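Long-range contact in transcriptional regulator of the TetR/AcrR family (Thermobifida fusca YX, PDB 3DCF), which probably binds cis-regulatory DNA through an N-terminal helix-turn-helix and acts as a transcriptional regulator of the TetR/AcrR family: residues Glu150-Gly162 and Asp170-Gly182. Sequence-based numbering, arbitrary orientation.
Sequences EYTEIMQRLYAEG and DVDPTVATATLLG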
ATOM      1  N   GLU A 150      11.190 -10.743  -8.805  1.00 44.35           N
ATOM      2  CA  GLU A 150      11.109 -10.970 -10.268  1.00 44.61           C
ATOM      3  C   GLU A 150      10.284  -9.896 -10.971  1.00 44.03           C
ATOM      4  O   GLU A 150      10.754  -9.357 -11.957  1.00 44.27           O
ATOM      5  CB  GLU A 150      10.553 -12.350 -10.616  1.00 45.10           C
ATOM      6  CG  GLU A 150      11.512 -13.490 -10.303  1.00 46.46           C
ATOM      7  CD  GLU A 150      10.907 -14.871 -10.541  1.00 46.48           C
ATOM      8  OE1 GLU A 150      10.032 -15.007 -11.438  1.00 44.45           O
ATOM      9  OE2 GLU A 150      11.339 -15.818  -9.831  1.00 49.81           O
ATOM     10  N   TYR A 151       9.073  -9.612 -10.463  1.00 43.64           N
ATOM     11  CA  TYR A 151       8.192  -8.528 -10.975  1.00 43.73           C
ATOM     12  C   TYR A 151       8.932  -7.186 -11.108  1.00 42.39           C
ATOM     13  O   TYR A 151       8.885  -6.526 -12.156  1.00 41.08           O
ATOM     14  CB  TYR A 151       6.995  -8.260 -10.027  1.00 44.77           C
ATOM     15  CG  TYR A 151       5.738  -9.073 -10.226  1.00 45.68           C
ATOM     16  CD1 TYR A 151       4.879  -8.801 -11.309  1.00 47.08           C
ATOM     17  CD2 TYR A 151       5.337 -10.037  -9.284  1.00 45.87           C
ATOM     18  CE1 TYR A 151       3.681  -9.524 -11.494  1.00 46.51           C
ATOM     19  CE2 TYR A 151       4.140 -10.762  -9.449  1.00 46.97           C
ATOM     20  CZ  TYR A 151       3.322 -10.502 -10.555  1.00 46.96           C
ATOM     21  OH  TYR A 151       2.160 -11.207 -10.720  1.00 47.23           O
ATOM     22  N   THR A 152       9.583  -6.803 -10.008  1.00 41.47           N
ATOM     23  CA  THR A 152      10.312  -5.539  -9.895  1.00 41.29           C
ATOM     24  C   THR A 152      11.482  -5.469 -10.874  1.00 40.69           C
ATOM     25  O   THR A 152      11.630  -4.478 -11.583  1.00 40.38           O
ATOM     26  CB  THR A 152      10.839  -5.303  -8.431  1.00 41.10           C
ATOM     27  OG1 THR A 152       9.809  -5.601  -7.485  1.00 41.91           O
ATOM     28  CG2 THR A 152      11.285  -3.863  -8.223  1.00 42.60           C
ATOM     29  N   GLU A 153      12.278  -6.536 -10.927  1.00 40.63           N
ATOM     30  CA  GLU A 153      13.464  -6.591 -11.798  1.00 41.48           C
ATOM     31  C   GLU A 153      13.154  -6.549 -13.299  1.00 40.67           C
ATOM     32  O   GLU A 153      13.892  -5.892 -14.040  1.00 40.05           O
ATOM     33  CB  GLU A 153      14.389  -7.757 -11.400  1.00 41.52           C
ATOM     34  CG  GLU A 153      15.093  -7.467 -10.042  1.00 43.77           C
ATOM     35  CD  GLU A 153      15.736  -8.684  -9.364  1.00 44.32           C
ATOM     36  OE1 GLU A 153      15.898  -9.745 -10.009  1.00 54.10           O
ATOM     37  OE2 GLU A 153      16.074  -8.580  -8.159  1.00 50.89           O
ATOM     38  N   ILE A 154      12.061  -7.207 -13.724  1.00 40.20           N
ATOM     39  CA  ILE A 154      11.585  -7.170 -15.130  1.00 40.45           C
ATOM     40  C   ILE A 154      11.255  -5.723 -15.530  1.00 41.23           C
ATOM     41  O   ILE A 154      11.684  -5.253 -16.586  1.00 40.72           O
ATOM     42  CB  ILE A 154      10.317  -8.063 -15.377  1.00 40.59           C
ATOM     43  CG1 ILE A 154      10.627  -9.558 -15.220  1.00 40.09           C
ATOM     44  CG2 ILE A 154       9.775  -7.861 -16.785  1.00 39.62           C
ATOM     45  CD1 ILE A 154       9.387 -10.427 -15.090  1.00 38.98           C
HETATM   46  N   MSE A 155      10.507  -5.034 -14.670  1.00 42.15           N
HETATM   47  CA  MSE A 155      10.154  -3.643 -14.906  1.00 43.84           C
HETATM   48  C   MSE A 155      11.333  -2.668 -14.722  1.00 43.06           C
HETATM   49  O   MSE A 155      11.384  -1.660 -15.431  1.00 42.42           O
HETATM   50  CB  MSE A 155       8.950  -3.247 -14.059  1.00 42.88           C
HETATM   51  CG  MSE A 155       8.523  -1.815 -14.277  1.00 45.34           C
HETATM   52 SE   MSE A 155       6.671  -1.488 -13.913  0.75 50.50          SE
HETATM   53  CE  MSE A 155       5.884  -2.639 -15.319  1.00 45.00           C
ATOM     54  N   GLN A 156      12.247  -2.946 -13.780  1.00 43.19           N
ATOM     55  CA  GLN A 156      13.443  -2.088 -13.555  1.00 43.43           C
ATOM     56  C   GLN A 156      14.296  -1.965 -14.808  1.00 42.91           C
ATOM     57  O   GLN A 156      14.619  -0.842 -15.224  1.00 41.88           O
ATOM     58  CB  GLN A 156      14.345  -2.583 -12.412  1.00 42.91           C
ATOM     59  CG  GLN A 156      13.942  -2.101 -11.036  1.00 43.63           C
ATOM     60  CD  GLN A 156      14.870  -2.603  -9.927  1.00 44.33           C
ATOM     61  OE1 GLN A 156      15.874  -3.285 -10.178  1.00 47.23           O
ATOM     62  NE2 GLN A 156      14.530  -2.264  -8.689  1.00 45.56           N
ATOM     63  N   ARG A 157      14.661  -3.117 -15.380  1.00 43.03           N
ATOM     64  CA  ARG A 157      15.472  -3.173 -16.616  1.00 43.93           C
ATOM     65  C   ARG A 157      14.777  -2.467 -17.786  1.00 42.96           C
ATOM     66  O   ARG A 157      15.418  -1.726 -18.539  1.00 42.95           O
ATOM     67  CB  ARG A 157      15.796  -4.622 -17.007  1.00 43.96           C
ATOM     68  CG  ARG A 157      16.693  -5.355 -16.001  1.00 48.05           C
ATOM     69  CD  ARG A 157      17.133  -6.740 -16.517  1.00 47.63           C
ATOM     70  NE  ARG A 157      16.018  -7.688 -16.678  1.00 51.77           N
ATOM     71  CZ  ARG A 157      15.550  -8.533 -15.748  1.00 53.25           C
ATOM     72  NH1 ARG A 157      16.070  -8.603 -14.514  1.00 54.07           N
ATOM     73  NH2 ARG A 157      14.524  -9.330 -16.060  1.00 52.89           N
ATOM     74  N   LEU A 158      13.460  -2.664 -17.870  1.00 42.16           N
ATOM     75  CA  LEU A 158      12.609  -2.100 -18.925  1.00 41.33           C
ATOM     76  C   LEU A 158      12.471  -0.559 -18.798  1.00 41.43           C
ATOM     77  O   LEU A 158      12.374   0.134 -19.821  1.00 41.80           O
ATOM     78  CB  LEU A 158      11.230  -2.804 -18.918  1.00 40.90           C
ATOM     79  CG  LEU A 158      10.526  -3.113 -20.221  1.00 41.99           C
ATOM     80  CD1 LEU A 158      11.405  -4.054 -21.051  1.00 41.93           C
ATOM     81  CD2 LEU A 158       9.165  -3.773 -19.933  1.00 41.45           C
ATOM     82  N   TYR A 159      12.451  -0.031 -17.562  1.00 40.71           N
ATOM     83  CA  TYR A 159      12.376   1.429 -17.329  1.00 40.68           C
ATOM     84  C   TYR A 159      13.723   2.112 -17.689  1.00 40.92           C
ATOM     85  O   TYR A 159      13.713   3.234 -18.212  1.00 41.17           O
ATOM     86  CB  TYR A 159      11.917   1.777 -15.896  1.00 39.00           C
ATOM     87  CG  TYR A 159      11.465   3.220 -15.757  1.00 39.03           C
ATOM     88  CD1 TYR A 159      12.385   4.251 -15.492  1.00 35.83           C
ATOM     89  CD2 TYR A 159      10.122   3.569 -15.901  1.00 36.61           C
ATOM     90  CE1 TYR A 159      11.973   5.595 -15.377  1.00 35.82           C
ATOM     91  CE2 TYR A 159       9.697   4.917 -15.786  1.00 36.77           C
ATOM     92  CZ  TYR A 159      10.632   5.924 -15.526  1.00 36.64           C
ATOM     93  OH  TYR A 159      10.234   7.247 -15.412  1.00 39.41           O
ATOM     94  N   ALA A 160      14.847   1.438 -17.414  1.00 40.75           N
ATOM     95  CA  ALA A 160      16.205   1.918 -17.771  1.00 41.12           C
ATOM     96  C   ALA A 160      16.432   2.047 -19.284  1.00 41.88           C
ATOM     97  O   ALA A 160      17.079   3.006 -19.725  1.00 42.38           O
ATOM     98  CB  ALA A 160      17.271   1.014 -17.183  1.00 40.02           C
ATOM     99  N   GLU A 161      15.932   1.074 -20.060  1.00 42.26           N
ATOM    100  CA  GLU A 161      16.023   1.097 -21.538  1.00 42.71           C
ATOM    101  C   GLU A 161      15.235   2.265 -22.151  1.00 43.22           C
ATOM    102  O   GLU A 161      15.741   2.953 -23.038  1.00 44.08           O
ATOM    103  CB  GLU A 161      15.500  -0.201 -22.148  1.00 42.54           C
ATOM    104  CG  GLU A 161      16.296  -1.461 -21.862  1.00 42.34           C
ATOM    105  CD  GLU A 161      15.561  -2.707 -22.358  1.00 43.95           C
ATOM    106  OE1 GLU A 161      14.958  -2.655 -23.462  1.00 44.38           O
ATOM    107  OE2 GLU A 161      15.574  -3.736 -21.642  1.00 46.28           O
ATOM    108  N   GLY A 162      13.996   2.450 -21.686  1.00 43.54           N
ATOM    109  CA  GLY A 162      13.110   3.550 -22.115  1.00 43.63           C
ATOM    110  C   GLY A 162      13.605   4.960 -21.765  1.00 44.17           C
ATOM    111  O   GLY A 162      13.307   5.919 -22.485  1.00 44.58           O
ATOM    112  N   ASP A 170      13.209  10.846 -16.889  1.00 40.54           N
ATOM    113  CA  ASP A 170      14.516  10.533 -16.310  1.00 40.56           C
ATOM    114  C   ASP A 170      14.469  10.612 -14.764  1.00 40.58           C
ATOM    115  O   ASP A 170      14.785  11.636 -14.164  1.00 40.90           O
ATOM    116  CB  ASP A 170      15.626  11.425 -16.939  1.00 40.93           C
ATOM    117  CG  ASP A 170      17.062  10.858 -16.767  1.00 42.31           C
ATOM    118  OD1 ASP A 170      17.372  10.097 -15.814  1.00 45.59           O
ATOM    119  OD2 ASP A 170      17.911  11.201 -17.622  1.00 49.09           O
ATOM    120  N   VAL A 171      14.031   9.503 -14.163  1.00 40.09           N
ATOM    121  CA  VAL A 171      14.038   9.271 -12.700  1.00 39.16           C
ATOM    122  C   VAL A 171      14.653   7.883 -12.487  1.00 37.79           C
ATOM    123  O   VAL A 171      14.665   7.069 -13.409  1.00 37.52           O
ATOM    124  CB  VAL A 171      12.609   9.333 -12.052  1.00 39.16           C
ATOM    125  CG1 VAL A 171      11.972  10.715 -12.267  1.00 37.54           C
ATOM    126  CG2 VAL A 171      11.686   8.218 -12.587  1.00 37.80           C
ATOM    127  N   ASP A 172      15.157   7.624 -11.284  1.00 37.11           N
ATOM    128  CA  ASP A 172      15.761   6.333 -10.938  1.00 36.78           C
ATOM    129  C   ASP A 172      14.766   5.184 -11.229  1.00 36.65           C
ATOM    130  O   ASP A 172      13.619   5.278 -10.798  1.00 37.19           O
ATOM    131  CB  ASP A 172      16.176   6.338  -9.455  1.00 37.31           C
ATOM    132  CG  ASP A 172      16.754   5.010  -8.993  1.00 38.65           C
ATOM    133  OD1 ASP A 172      15.964   4.140  -8.577  1.00 41.15           O
ATOM    134  OD2 ASP A 172      17.996   4.856  -9.024  1.00 42.23           O
ATOM    135  N   PRO A 173      15.178   4.133 -11.982  1.00 36.71           N
ATOM    136  CA  PRO A 173      14.305   2.968 -12.286  1.00 36.53           C
ATOM    137  C   PRO A 173      13.618   2.294 -11.089  1.00 36.17           C
ATOM    138  O   PRO A 173      12.442   1.914 -11.195  1.00 36.21           O
ATOM    139  CB  PRO A 173      15.266   1.966 -12.943  1.00 36.33           C
ATOM    140  CG  PRO A 173      16.313   2.776 -13.537  1.00 36.75           C
ATOM    141  CD  PRO A 173      16.495   3.972 -12.629  1.00 37.15           C
ATOM    142  N   THR A 174      14.349   2.158  -9.976  1.00 35.49           N
ATOM    143  CA  THR A 174      13.810   1.540  -8.758  1.00 35.32           C
ATOM    144  C   THR A 174      12.661   2.359  -8.166  1.00 34.74           C
ATOM    145  O   THR A 174      11.662   1.780  -7.754  1.00 35.01           O
ATOM    146  CB  THR A 174      14.896   1.311  -7.676  1.00 35.76           C
ATOM    147  OG1 THR A 174      16.055   0.738  -8.287  1.00 38.48           O
ATOM    148  CG2 THR A 174      14.383   0.385  -6.573  1.00 36.37           C
ATOM    149  N   VAL A 175      12.803   3.686  -8.146  1.00 34.76           N
ATOM    150  CA  VAL A 175      11.759   4.601  -7.624  1.00 34.63           C
ATOM    151  C   VAL A 175      10.505   4.620  -8.507  1.00 34.41           C
ATOM    152  O   VAL A 175       9.388   4.609  -7.982  1.00 34.72           O
ATOM    153  CB  VAL A 175      12.275   6.061  -7.459  1.00 34.86           C
ATOM    154  CG1 VAL A 175      11.134   7.021  -6.987  1.00 33.28           C
ATOM    155  CG2 VAL A 175      13.455   6.098  -6.497  1.00 34.36           C
ATOM    156  N   ALA A 176      10.697   4.668  -9.831  1.00 33.10           N
ATOM    157  CA  ALA A 176       9.581   4.646 -10.780  1.00 32.35           C
ATOM    158  C   ALA A 176       8.807   3.342 -10.655  1.00 31.62           C
ATOM    159  O   ALA A 176       7.606   3.377 -10.448  1.00 31.72           O
ATOM    160  CB  ALA A 176      10.063   4.845 -12.231  1.00 32.01           C
ATOM    161  N   THR A 177       9.523   2.219 -10.724  1.00 30.95           N
ATOM    162  CA  THR A 177       8.947   0.855 -10.652  1.00 31.22           C
ATOM    163  C   THR A 177       8.107   0.595  -9.375  1.00 31.23           C
ATOM    164  O   THR A 177       6.968   0.119  -9.482  1.00 32.45           O
ATOM    165  CB  THR A 177      10.069  -0.220 -10.823  1.00 31.34           C
ATOM    166  OG1 THR A 177      10.765   0.040 -12.046  1.00 32.39           O
ATOM    167  CG2 THR A 177       9.522  -1.669 -10.822  1.00 29.41           C
ATOM    168  N   ALA A 178       8.651   0.927  -8.202  1.00 30.21           N
ATOM    169  CA  ALA A 178       7.932   0.781  -6.911  1.00 30.52           C
ATOM    170  C   ALA A 178       6.734   1.734  -6.784  1.00 30.36           C
ATOM    171  O   ALA A 178       5.717   1.371  -6.174  1.00 30.52           O
ATOM    172  CB  ALA A 178       8.891   0.975  -5.708  1.00 29.82           C
ATOM    173  N   THR A 179       6.862   2.935  -7.354  1.00 30.64           N
ATOM    174  CA  THR A 179       5.789   3.940  -7.333  1.00 30.93           C
ATOM    175  C   THR A 179       4.631   3.573  -8.271  1.00 30.91           C
ATOM    176  O   THR A 179       3.456   3.694  -7.883  1.00 31.52           O
ATOM    177  CB  THR A 179       6.331   5.361  -7.679  1.00 31.79           C
ATOM    178  OG1 THR A 179       7.313   5.756  -6.703  1.00 28.61           O
ATOM    179  CG2 THR A 179       5.191   6.407  -7.726  1.00 31.14           C
ATOM    180  N   LEU A 180       4.963   3.139  -9.490  1.00 30.49           N
ATOM    181  CA  LEU A 180       3.949   2.771 -10.499  1.00 31.02           C
ATOM    182  C   LEU A 180       3.203   1.499 -10.085  1.00 31.67           C
ATOM    183  O   LEU A 180       1.970   1.459 -10.146  1.00 31.80           O
ATOM    184  CB  LEU A 180       4.574   2.597 -11.897  1.00 31.12           C
ATOM    185  CG  LEU A 180       5.240   3.787 -12.626  1.00 31.28           C
ATOM    186  CD1 LEU A 180       5.963   3.261 -13.912  1.00 26.60           C
ATOM    187  CD2 LEU A 180       4.251   4.922 -12.939  1.00 27.80           C
ATOM    188  N   LEU A 181       3.961   0.468  -9.680  1.00 31.91           N
ATOM    189  CA  LEU A 181       3.380  -0.791  -9.172  1.00 31.48           C
ATOM    190  C   LEU A 181       2.633  -0.521  -7.866  1.00 31.28           C
ATOM    191  O   LEU A 181       1.535  -1.023  -7.689  1.00 31.31           O
ATOM    192  CB  LEU A 181       4.446  -1.879  -8.963  1.00 31.54           C
ATOM    193  CG  LEU A 181       5.135  -2.486 -10.199  1.00 31.94           C
ATOM    194  CD1 LEU A 181       6.238  -3.429  -9.762  1.00 29.14           C
ATOM    195  CD2 LEU A 181       4.131  -3.211 -11.142  1.00 29.31           C
ATOM    196  N   GLY A 182       3.226   0.283  -6.977  1.00 32.02           N
ATOM    197  CA  GLY A 182       2.603   0.701  -5.712  1.00 31.96           C
ATOM    198  C   GLY A 182       1.240   1.354  -5.896  1.00 32.39           C
ATOM    199  O   GLY A 182       0.310   1.062  -5.135  1.00 32.11           O
TER
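Tyr159 lays one face of its ring against the methyl of Ala176, a CH-pi contact in which Ala176 CB stands 3.6 Å from the ring centroid, 14° off the normal; a side chain this small lets the flat ring come close to helix 173-182. With CG anti to the backbone N (chi1 -164°), the ring reaches along Pro173 to Val171, whose carbonyl oxygen lies at its edge, and the phenol OH hydrogen-bonds to Leu169 O. With alanine at Tyr159, the Ala176 methyl is likely to lose its aromatic cover and Leu169 O its phenol partner.

Thr177 is a knob set among Thr152, Met155, Gln156 and Tyr159. Its OG1 bonds at 2.7 Å to Pro173 O, which the Thr177 N-H reaches from the other face of the carbonyl plane. The hydroxyl is thus satisfied within its own helix, while CG2, anti to the backbone N, packs 3.6 Å from Met155 CG. The selenium of selenomethionine Met155 meets Leu181 CD2 at 4.1 Å.

No hydrogen bond joins the segments. Pro173, whose missing N-H costs nothing in a helix's first turn, rests its CB 3.7 Å from Gln156 O, while Asp172 caps that helix through OD1 to Val175 N (3.2 Å).

Segments 150-162 and 173-182, from helices 138-164 and 173-185 of the C-terminal domain, approach to 8.8 Å between axes, their N-to-C directions 124° apart. Met155 also packs on helix 104-121, and Tyr159 touches Leu209 of the second subunit, whose Arg196 forms a salt bridge with Asp172.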